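Long-range contacts in CymD (Pseudomonas putida, PDB 6Z34), which forms an outer-membrane channel of the FadL family for monoaromatic hydrocarbons, which are probably taken up by lateral diffusion into the membrane: residues Ser185-Pro190 / Thr321-Asn326; Gly201-Asp206 / Ala253-Val258; Gly348-Phe353 / Phe385-Ser390. All blocks are in the same frame, centred on the assembly; numbering follows the deposited sequence.

Contact 1: residues Ser185-Pro190 / Thr321-Asn326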
loop_
_atom_site.group_PDB
_atom_site.type_symbol
_atom_site.label_atom_id
_atom_site.label_comp_id
_atom_site.label_asym_id
_atom_site.label_seq_id
_atom_site.Cartn_x
_atom_site.Cartn_y
_atom_site.Cartn_z
ATOM N N SER A 185 -10.102 -9.710 -27.720
ATOM C CA SER A 185 -11.223 -9.451 -28.603
ATOM C C SER A 185 -11.071 -8.047 -29.170
ATOM O O SER A 185 -10.125 -7.321 -28.845
ATOM C CB SER A 185 -12.553 -9.626 -27.864
ATOM O OG SER A 185 -12.556 -10.823 -27.109
ATOM N N GLY A 186 -12.005 -7.672 -30.024
ATOM C CA GLY A 186 -12.046 -6.293 -30.459
ATOM C C GLY A 186 -11.657 -6.180 -31.919
ATOM O O GLY A 186 -10.788 -6.912 -32.413
ATOM N N SER A 187 -12.299 -5.235 -32.614
ATOM C CA SER A 187 -12.109 -5.028 -34.046
ATOM C C SER A 187 -10.692 -4.614 -34.408
ATOM O O SER A 187 -10.348 -4.632 -35.594
ATOM C CB SER A 187 -13.093 -3.973 -34.547
ATOM O OG SER A 187 -13.164 -2.871 -33.652
ATOM N N LEU A 188 -9.872 -4.232 -33.427
ATOM C CA LEU A 188 -8.481 -3.885 -33.684
ATOM C C LEU A 188 -7.608 -5.109 -33.940
ATOM O O LEU A 188 -6.502 -4.962 -34.469
ATOM C CB LEU A 188 -7.928 -3.074 -32.504
ATOM C CG LEU A 188 -7.016 -1.893 -32.846
ATOM C CD1 LEU A 188 -7.642 -1.004 -33.919
ATOM C CD2 LEU A 188 -6.670 -1.071 -31.593
ATOM N N MET A 189 -8.088 -6.308 -33.586
ATOM C CA MET A 189 -7.299 -7.528 -33.775
ATOM C C MET A 189 -6.977 -7.814 -35.239
ATOM O O MET A 189 -5.785 -7.961 -35.572
ATOM C CB MET A 189 -8.027 -8.700 -33.112
ATOM C CG MET A 189 -7.523 -9.044 -31.740
ATOM S SD MET A 189 -6.016 -10.011 -31.843
ATOM C CE MET A 189 -6.545 -11.284 -32.970
ATOM N N PRO A 190 -7.949 -7.913 -36.157
ATOM C CA PRO A 190 -7.586 -8.296 -37.537
ATOM C C PRO A 190 -6.747 -7.251 -38.253
ATOM O O PRO A 190 -5.833 -7.610 -39.007
ATOM C CB PRO A 190 -8.949 -8.502 -38.215
ATOM C CG PRO A 190 -9.882 -7.636 -37.439
ATOM C CD PRO A 190 -9.405 -7.706 -36.019
ATOM N N THR A 321 -11.183 5.898 -34.489
ATOM C CA THR A 321 -12.166 5.004 -35.087
ATOM C C THR A 321 -13.277 4.624 -34.115
ATOM O O THR A 321 -14.448 4.541 -34.500
ATOM C CB THR A 321 -11.454 3.741 -35.577
ATOM O OG1 THR A 321 -10.743 3.155 -34.478
ATOM C CG2 THR A 321 -10.457 4.074 -36.671
ATOM N N GLY A 322 -12.934 4.414 -32.850
ATOM C CA GLY A 322 -13.772 3.616 -31.992
ATOM C C GLY A 322 -13.504 2.136 -32.104
ATOM O O GLY A 322 -14.297 1.334 -31.597
ATOM N N ASP A 323 -12.419 1.751 -32.776
ATOM C CA ASP A 323 -11.999 0.360 -32.840
ATOM C C ASP A 323 -11.320 -0.016 -31.530
ATOM O O ASP A 323 -10.434 0.701 -31.054
ATOM C CB ASP A 323 -11.043 0.136 -34.012
ATOM C CG ASP A 323 -11.763 -0.014 -35.344
ATOM O OD1 ASP A 323 -12.587 0.858 -35.691
ATOM O OD2 ASP A 323 -11.491 -1.007 -36.052
ATOM N N THR A 324 -11.729 -1.142 -30.954
ATOM C CA THR A 324 -11.283 -1.532 -29.629
ATOM C C THR A 324 -10.458 -2.809 -29.676
ATOM O O THR A 324 -10.491 -3.576 -30.641
ATOM C CB THR A 324 -12.465 -1.737 -28.671
ATOM O OG1 THR A 324 -13.210 -2.900 -29.060
ATOM C CG2 THR A 324 -13.373 -0.522 -28.694
ATOM N N ILE A 325 -9.707 -3.014 -28.603
ATOM C CA ILE A 325 -9.018 -4.263 -28.335
ATOM C C ILE A 325 -9.262 -4.587 -26.872
ATOM O O ILE A 325 -9.083 -3.725 -26.006
ATOM C CB ILE A 325 -7.512 -4.179 -28.655
ATOM C CG1 ILE A 325 -6.852 -5.531 -28.438
ATOM C CG2 ILE A 325 -6.811 -3.079 -27.868
ATOM C CD1 ILE A 325 -6.998 -6.403 -29.628
ATOM N N ASN A 326 -9.725 -5.800 -26.600
ATOM C CA ASN A 326 -10.123 -6.191 -25.258
ATOM C C ASN A 326 -9.230 -7.315 -24.769
ATOM O O ASN A 326 -8.726 -8.120 -25.554
ATOM C CB ASN A 326 -11.576 -6.631 -25.221
ATOM C CG ASN A 326 -12.526 -5.486 -25.465
ATOM O OD1 ASN A 326 -12.401 -4.419 -24.864
ATOM N ND2 ASN A 326 -13.470 -5.691 -26.372
#
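S185 and N326 face each other as an antiparallel hydrogen-bonded pair, N326 N donating to S185 O at 2.7 Å and S185 N to N326 O at 3.0 Å. Beyond this pair comes G186, where the backbone angles (phi 111°) leave no room for a CB, which would also run into T324 O. L188 N gives a fairly straight bond to T324 O, 2.9 Å long. L188 also lays its CB against that oxygen and against I325 CB, the latter at 4.0 Å, and sends CD1 to D323 CB at 3.6 Å. I325 has CG1 anti to its backbone N (chi1 -177°), and from that branch CD1 meets M189 CG at 3.4 Å, tighter than usual carbon contact. Behind M189 stand I175 and V179 of helix 172-180, while L188 and I325 both rest on F316. S187 OG makes only a weak hydrogen bond to D323 OD2 (3.5 Å). The chemistry is thus divided: main-chain bonds tie this turn to 324-326, and L188, M189 and I325 add a greasy patch. It amounts to a short antiparallel bridge by which the turn after strand 184-185 packs on strand 324-328.

Contact 2: residues Gly201-Asp206 / Ala253-Val258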
loop_
_atom_site.group_PDB
_atom_site.type_symbol
_atom_site.label_atom_id
_atom_site.label_comp_id
_atom_site.label_asym_id
_atom_site.label_seq_id
_atom_site.Cartn_x
_atom_site.Cartn_y
_atom_site.Cartn_z
ATOM N N GLY A 201 2.878 -5.931 -29.954
ATOM C CA GLY A 201 2.065 -4.789 -29.588
ATOM C C GLY A 201 2.524 -4.269 -28.235
ATOM O O GLY A 201 2.829 -5.047 -27.334
ATOM N N TYR A 202 2.584 -2.947 -28.114
ATOM C CA TYR A 202 3.003 -2.300 -26.876
ATOM C C TYR A 202 1.889 -1.386 -26.385
ATOM O O TYR A 202 1.570 -0.385 -27.033
ATOM C CB TYR A 202 4.300 -1.518 -27.069
ATOM C CG TYR A 202 4.899 -1.105 -25.755
ATOM C CD1 TYR A 202 5.344 -2.061 -24.850
ATOM C CD2 TYR A 202 4.984 0.235 -25.398
ATOM C CE1 TYR A 202 5.880 -1.694 -23.632
ATOM C CE2 TYR A 202 5.518 0.617 -24.174
ATOM C CZ TYR A 202 5.964 -0.351 -23.297
ATOM O OH TYR A 202 6.499 0.010 -22.083
ATOM N N LEU A 203 1.303 -1.732 -25.243
ATOM C CA LEU A 203 0.348 -0.862 -24.565
ATOM C C LEU A 203 1.091 0.013 -23.568
ATOM O O LEU A 203 1.711 -0.498 -22.635
ATOM C CB LEU A 203 -0.731 -1.671 -23.858
ATOM C CG LEU A 203 -1.861 -0.810 -23.312
ATOM C CD1 LEU A 203 -2.688 -0.294 -24.466
ATOM C CD2 LEU A 203 -2.722 -1.615 -22.323
ATOM N N SER A 204 1.033 1.322 -23.776
ATOM C CA SER A 204 1.741 2.306 -22.973
ATOM C C SER A 204 0.714 3.251 -22.368
ATOM O O SER A 204 -0.147 3.768 -23.086
ATOM C CB SER A 204 2.753 3.086 -23.827
ATOM O OG SER A 204 3.384 4.101 -23.068
ATOM N N ALA A 205 0.788 3.466 -21.046
ATOM C CA ALA A 205 -0.232 4.303 -20.407
ATOM C C ALA A 205 0.434 4.972 -19.205
ATOM O O ALA A 205 0.314 4.533 -18.056
ATOM C CB ALA A 205 -1.467 3.495 -20.013
ATOM N N ASP A 206 1.135 6.067 -19.487
ATOM C CA ASP A 206 2.082 6.662 -18.554
ATOM C C ASP A 206 1.987 8.182 -18.618
ATOM O O ASP A 206 2.213 8.770 -19.685
ATOM C CB ASP A 206 3.501 6.195 -18.889
ATOM C CG ASP A 206 4.416 6.181 -17.687
ATOM O OD1 ASP A 206 4.100 6.842 -16.681
ATOM O OD2 ASP A 206 5.463 5.509 -17.755
ATOM N N ALA A 253 -4.066 5.916 -23.255
ATOM C CA ALA A 253 -3.014 4.947 -23.512
ATOM C C ALA A 253 -2.695 4.961 -24.993
ATOM O O ALA A 253 -3.515 5.367 -25.820
ATOM C CB ALA A 253 -3.415 3.534 -23.081
ATOM N N ASP A 254 -1.488 4.514 -25.311
ATOM C CA ASP A 254 -1.060 4.291 -26.684
ATOM C C ASP A 254 -0.817 2.803 -26.879
ATOM O O ASP A 254 -0.220 2.152 -26.018
ATOM C CB ASP A 254 0.216 5.074 -27.014
ATOM C CG ASP A 254 -0.002 6.569 -27.022
ATOM O OD1 ASP A 254 -0.991 7.023 -27.640
ATOM O OD2 ASP A 254 0.810 7.287 -26.398
ATOM N N LEU A 255 -1.285 2.277 -28.001
ATOM C CA LEU A 255 -0.968 0.929 -28.448
ATOM C C LEU A 255 -0.109 1.063 -29.692
ATOM O O LEU A 255 -0.601 1.497 -30.736
ATOM C CB LEU A 255 -2.234 0.138 -28.753
ATOM C CG LEU A 255 -1.955 -1.313 -29.128
ATOM C CD1 LEU A 255 -1.191 -1.977 -27.997
ATOM C CD2 LEU A 255 -3.248 -2.039 -29.428
ATOM N N THR A 256 1.166 0.708 -29.584
ATOM C CA THR A 256 2.077 0.762 -30.715
ATOM C C THR A 256 2.242 -0.635 -31.308
ATOM O O THR A 256 2.544 -1.591 -30.585
ATOM C CB THR A 256 3.429 1.338 -30.302
ATOM O OG1 THR A 256 3.221 2.572 -29.610
ATOM C CG2 THR A 256 4.287 1.608 -31.544
ATOM N N ALA A 257 2.008 -0.750 -32.614
ATOM C CA ALA A 257 2.319 -1.963 -33.357
ATOM C C ALA A 257 3.767 -1.894 -33.818
ATOM O O ALA A 257 4.167 -0.925 -34.467
ATOM C CB ALA A 257 1.387 -2.109 -34.559
ATOM N N VAL A 258 4.556 -2.907 -33.476
ATOM C CA VAL A 258 5.986 -2.918 -33.767
ATOM C C VAL A 258 6.241 -3.827 -34.962
ATOM O O VAL A 258 5.814 -4.991 -34.975
ATOM C CB VAL A 258 6.802 -3.355 -32.545
ATOM C CG1 VAL A 258 8.281 -3.185 -32.817
ATOM C CG2 VAL A 258 6.403 -2.519 -31.350
HETATM O O HOH W 1 2.315 2.315 -27.295
#
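The ring of Y202, the one aromatic group here, extends past its pair mate T256 without touching it: CB comes within 3.9 Å of T256 O, but no atom of 253-258 lies over either ring face or close to its edges. With CG anti to the backbone N (chi1 -167°), the ring instead reaches L128 and L169, and its hydroxyl is hydrogen-bonded to E129 O. The flat peptide groups do the joining. Y202 N meets T256 O at 2.8 Å, and T256 N returns a bond to Y202 O. Further along, S204 N bonds to D254 O and D254 N to S204 O, each 2.7 Å. A water donates to Y202 O (2.8 Å) and is hydrogen-bonded to T256 OG1. On the sheet face opposite Y202, the side chains are apolar. L255 folds CD1 over the main chain of Y202, 3.3 Å from Y202 O, and the same methyl lies 4.2 Å from L203 CB. L203 CD1 reaches A253 CB, which also touches A205 CB at 3.6 Å. The two strands, antiparallel at 162°, are arms of the hairpin 198-229/234-259 in the barrel wall. Strand 151-171 pairs with the other edge of 201-205, and strand 265-273 with that of 253-258, while V314 and F316 of strand 313-318 cover L203 and L255.

Contact 3: residues Gly348-Phe353 / Phe385-Ser390; sequences GANWVF and FSYAFS
W351 and Y387 make the main aromatic pair of this contact, edge-to-face (T-shaped), in which the CD1-CE1 edge of Y387 comes down on one face of the indole. Y387 CD1 lies over that face, 3.2 Å from W351 CE2; the ring centroids are 4.6 Å apart and the planes meet at 66°. The first torsions differ, CG of W351 anti to its carbonyl carbon (chi1 -68°) and that of Y387 anti to its backbone N (chi1 -169°), and with them the rings meet across the strands. F385 comes to the edge of the indole, its CD1 near the indole plane and 3.7 Å from W351 CZ3, with the rings oblique to one another. Replacing W351 by an alanine would probably leave the Y387 edge without a face to rest on and open a gap beside F385, setting both rings freer to turn.

Other apolar touches are smaller. F353 CD1 packs on F385 CB at 3.9 Å, and N350 CB meets Y387 CE1 at 3.6 Å. On the reverse face V352 CB and S386 CB sit side by side; the S386 hydroxyl is hydrogen-bonded to R354.

Hydrogen bonding is almost all main chain. V352 and S386 form the hydrogen-bonded pair, S386 N to V352 O being 2.8 Å. A388 N then bonds to N350 O at 3.0 Å, and N350 ND2 adds a weak bond to A388 O.

This is a regular antiparallel pairing of neighbouring strands in a beta-barrel wall. Its surface cluster of W351, F385 and Y387 near the start of strand 351-362 is consistent with the aromatic belt with which outer-membrane barrels meet the membrane interface.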
loop_
_atom_site.group_PDB
_atom_site.type_symbol
_atom_site.label_atom_id
_atom_site.label_comp_id
_atom_site.label_asym_id
_atom_site.label_seq_id
_atom_site.Cartn_x
_atom_site.Cartn_y
_atom_site.Cartn_z
ATOM N N GLY A 348 16.213 8.075 28.578
ATOM C CA GLY A 348 16.136 9.454 29.003
ATOM C C GLY A 348 14.786 10.053 28.668
ATOM O O GLY A 348 13.827 9.360 28.310
ATOM N N ALA A 349 14.723 11.378 28.769
ATOM C CA ALA A 349 13.485 12.093 28.483
ATOM C C ALA A 349 13.283 12.428 27.004
ATOM O O ALA A 349 12.170 12.809 26.629
ATOM C CB ALA A 349 13.434 13.385 29.303
ATOM N N ASN A 350 14.304 12.308 26.149
ATOM C CA ASN A 350 14.177 12.751 24.765
ATOM C C ASN A 350 14.322 11.657 23.717
ATOM O O ASN A 350 13.854 11.854 22.595
ATOM C CB ASN A 350 15.213 13.838 24.450
ATOM C CG ASN A 350 15.207 14.958 25.463
ATOM O OD1 ASN A 350 16.146 15.107 26.236
ATOM N ND2 ASN A 350 14.153 15.758 25.456
ATOM N N TRP A 351 14.966 10.541 24.026
ATOM C CA TRP A 351 15.318 9.537 23.033
ATOM C C TRP A 351 14.497 8.270 23.216
ATOM O O TRP A 351 14.332 7.778 24.337
ATOM C CB TRP A 351 16.796 9.181 23.119
ATOM C CG TRP A 351 17.683 10.285 22.709
ATOM C CD1 TRP A 351 18.321 11.165 23.520
ATOM C CD2 TRP A 351 18.039 10.637 21.370
ATOM N NE1 TRP A 351 19.059 12.047 22.774
ATOM C CE2 TRP A 351 18.904 11.743 21.448
ATOM C CE3 TRP A 351 17.714 10.121 20.113
ATOM C CZ2 TRP A 351 19.445 12.345 20.321
ATOM C CZ3 TRP A 351 18.250 10.722 18.995
ATOM C CH2 TRP A 351 19.103 11.825 19.107
ATOM N N VAL A 352 14.004 7.733 22.105
ATOM C CA VAL A 352 13.351 6.430 22.057
ATOM C C VAL A 352 14.017 5.632 20.947
ATOM O O VAL A 352 14.255 6.167 19.856
ATOM C CB VAL A 352 11.838 6.581 21.790
ATOM C CG1 VAL A 352 11.192 5.245 21.653
ATOM C CG2 VAL A 352 11.185 7.394 22.892
ATOM N N PHE A 353 14.332 4.363 21.217
ATOM C CA PHE A 353 15.002 3.510 20.238
ATOM C C PHE A 353 14.163 2.277 19.927
ATOM O O PHE A 353 13.579 1.670 20.829
ATOM C CB PHE A 353 16.382 3.103 20.732
ATOM C CG PHE A 353 17.316 4.257 20.867
ATOM C CD1 PHE A 353 17.832 4.875 19.746
ATOM C CD2 PHE A 353 17.650 4.755 22.114
ATOM C CE1 PHE A 353 18.684 5.960 19.870
ATOM C CE2 PHE A 353 18.499 5.837 22.243
ATOM C CZ PHE A 353 19.015 6.442 21.123
ATOM N N PHE A 385 14.354 5.541 15.718
ATOM C CA PHE A 385 14.544 6.353 16.900
ATOM C C PHE A 385 13.545 7.496 16.871
ATOM O O PHE A 385 13.003 7.853 15.820
ATOM C CB PHE A 385 15.976 6.902 17.008
ATOM C CG PHE A 385 16.241 8.096 16.127
ATOM C CD1 PHE A 385 15.889 9.378 16.537
ATOM C CD2 PHE A 385 16.864 7.936 14.899
ATOM C CE1 PHE A 385 16.121 10.470 15.726
ATOM C CE2 PHE A 385 17.112 9.026 14.083
ATOM C CZ PHE A 385 16.738 10.294 14.496
ATOM N N SER A 386 13.320 8.070 18.052
ATOM C CA SER A 386 12.539 9.281 18.202
ATOM C C SER A 386 13.315 10.267 19.064
ATOM O O SER A 386 14.057 9.880 19.972
ATOM C CB SER A 386 11.171 8.997 18.821
ATOM O OG SER A 386 10.278 8.499 17.851
ATOM N N TYR A 387 13.154 11.545 18.748
ATOM C CA TYR A 387 13.683 12.622 19.561
ATOM C C TYR A 387 12.555 13.598 19.841
ATOM O O TYR A 387 11.786 13.940 18.937
ATOM C CB TYR A 387 14.843 13.340 18.880
ATOM C CG TYR A 387 15.557 14.277 19.821
ATOM C CD1 TYR A 387 16.516 13.803 20.699
ATOM C CD2 TYR A 387 15.242 15.631 19.862
ATOM C CE1 TYR A 387 17.171 14.662 21.582
ATOM C CE2 TYR A 387 15.887 16.494 20.734
ATOM C CZ TYR A 387 16.848 16.006 21.593
ATOM O OH TYR A 387 17.496 16.859 22.468
ATOM N N ALA A 388 12.446 14.022 21.097
ATOM C CA ALA A 388 11.469 15.023 21.499
ATOM C C ALA A 388 12.225 16.322 21.743
ATOM O O ALA A 388 13.039 16.407 22.663
ATOM C CB ALA A 388 10.701 14.571 22.735
ATOM N N PHE A 389 12.006 17.313 20.879
ATOM C CA PHE A 389 12.613 18.618 21.077
ATOM C C PHE A 389 11.933 19.406 22.184
ATOM O O PHE A 389 12.491 20.409 22.640
ATOM C CB PHE A 389 12.562 19.451 19.791
ATOM C CG PHE A 389 13.399 18.911 18.672
ATOM C CD1 PHE A 389 12.904 17.932 17.828
ATOM C CD2 PHE A 389 14.671 19.399 18.449
ATOM C CE1 PHE A 389 13.678 17.433 16.804
ATOM C CE2 PHE A 389 15.447 18.915 17.416
ATOM C CZ PHE A 389 14.950 17.928 16.591
ATOM N N SER A 390 10.747 18.975 22.615
ATOM C CA SER A 390 9.891 19.693 23.547
ATOM C C SER A 390 8.723 18.778 23.891
ATOM O O SER A 390 8.586 17.707 23.286
ATOM C CB SER A 390 9.399 21.015 22.935
ATOM O OG SER A 390 8.111 20.872 22.358
#

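Contacts 1 and 2 lie together at one end of the elongated barrel, about 14 Å between centres, and contact 3 lies beyond the chain's centre, about 61 Å from contact 1 and about 52 Å from contact 2, centre to centre. The first two touch: I325 CG2 of contact 1 is 4.0 Å from L255 CD2 of contact 2. Along the chain contact 2 is nested within the loop that contact 1 closes, helix 188-193 leading into strand 198-229, and contact 3 follows in series. All three belong to the FadL-family antiparallel strand framework. One end therefore combines helix, hairpin and short strands in a shared apolar cluster, whereas at the far end two adjacent barrel strands pair and carry an aromatic cluster.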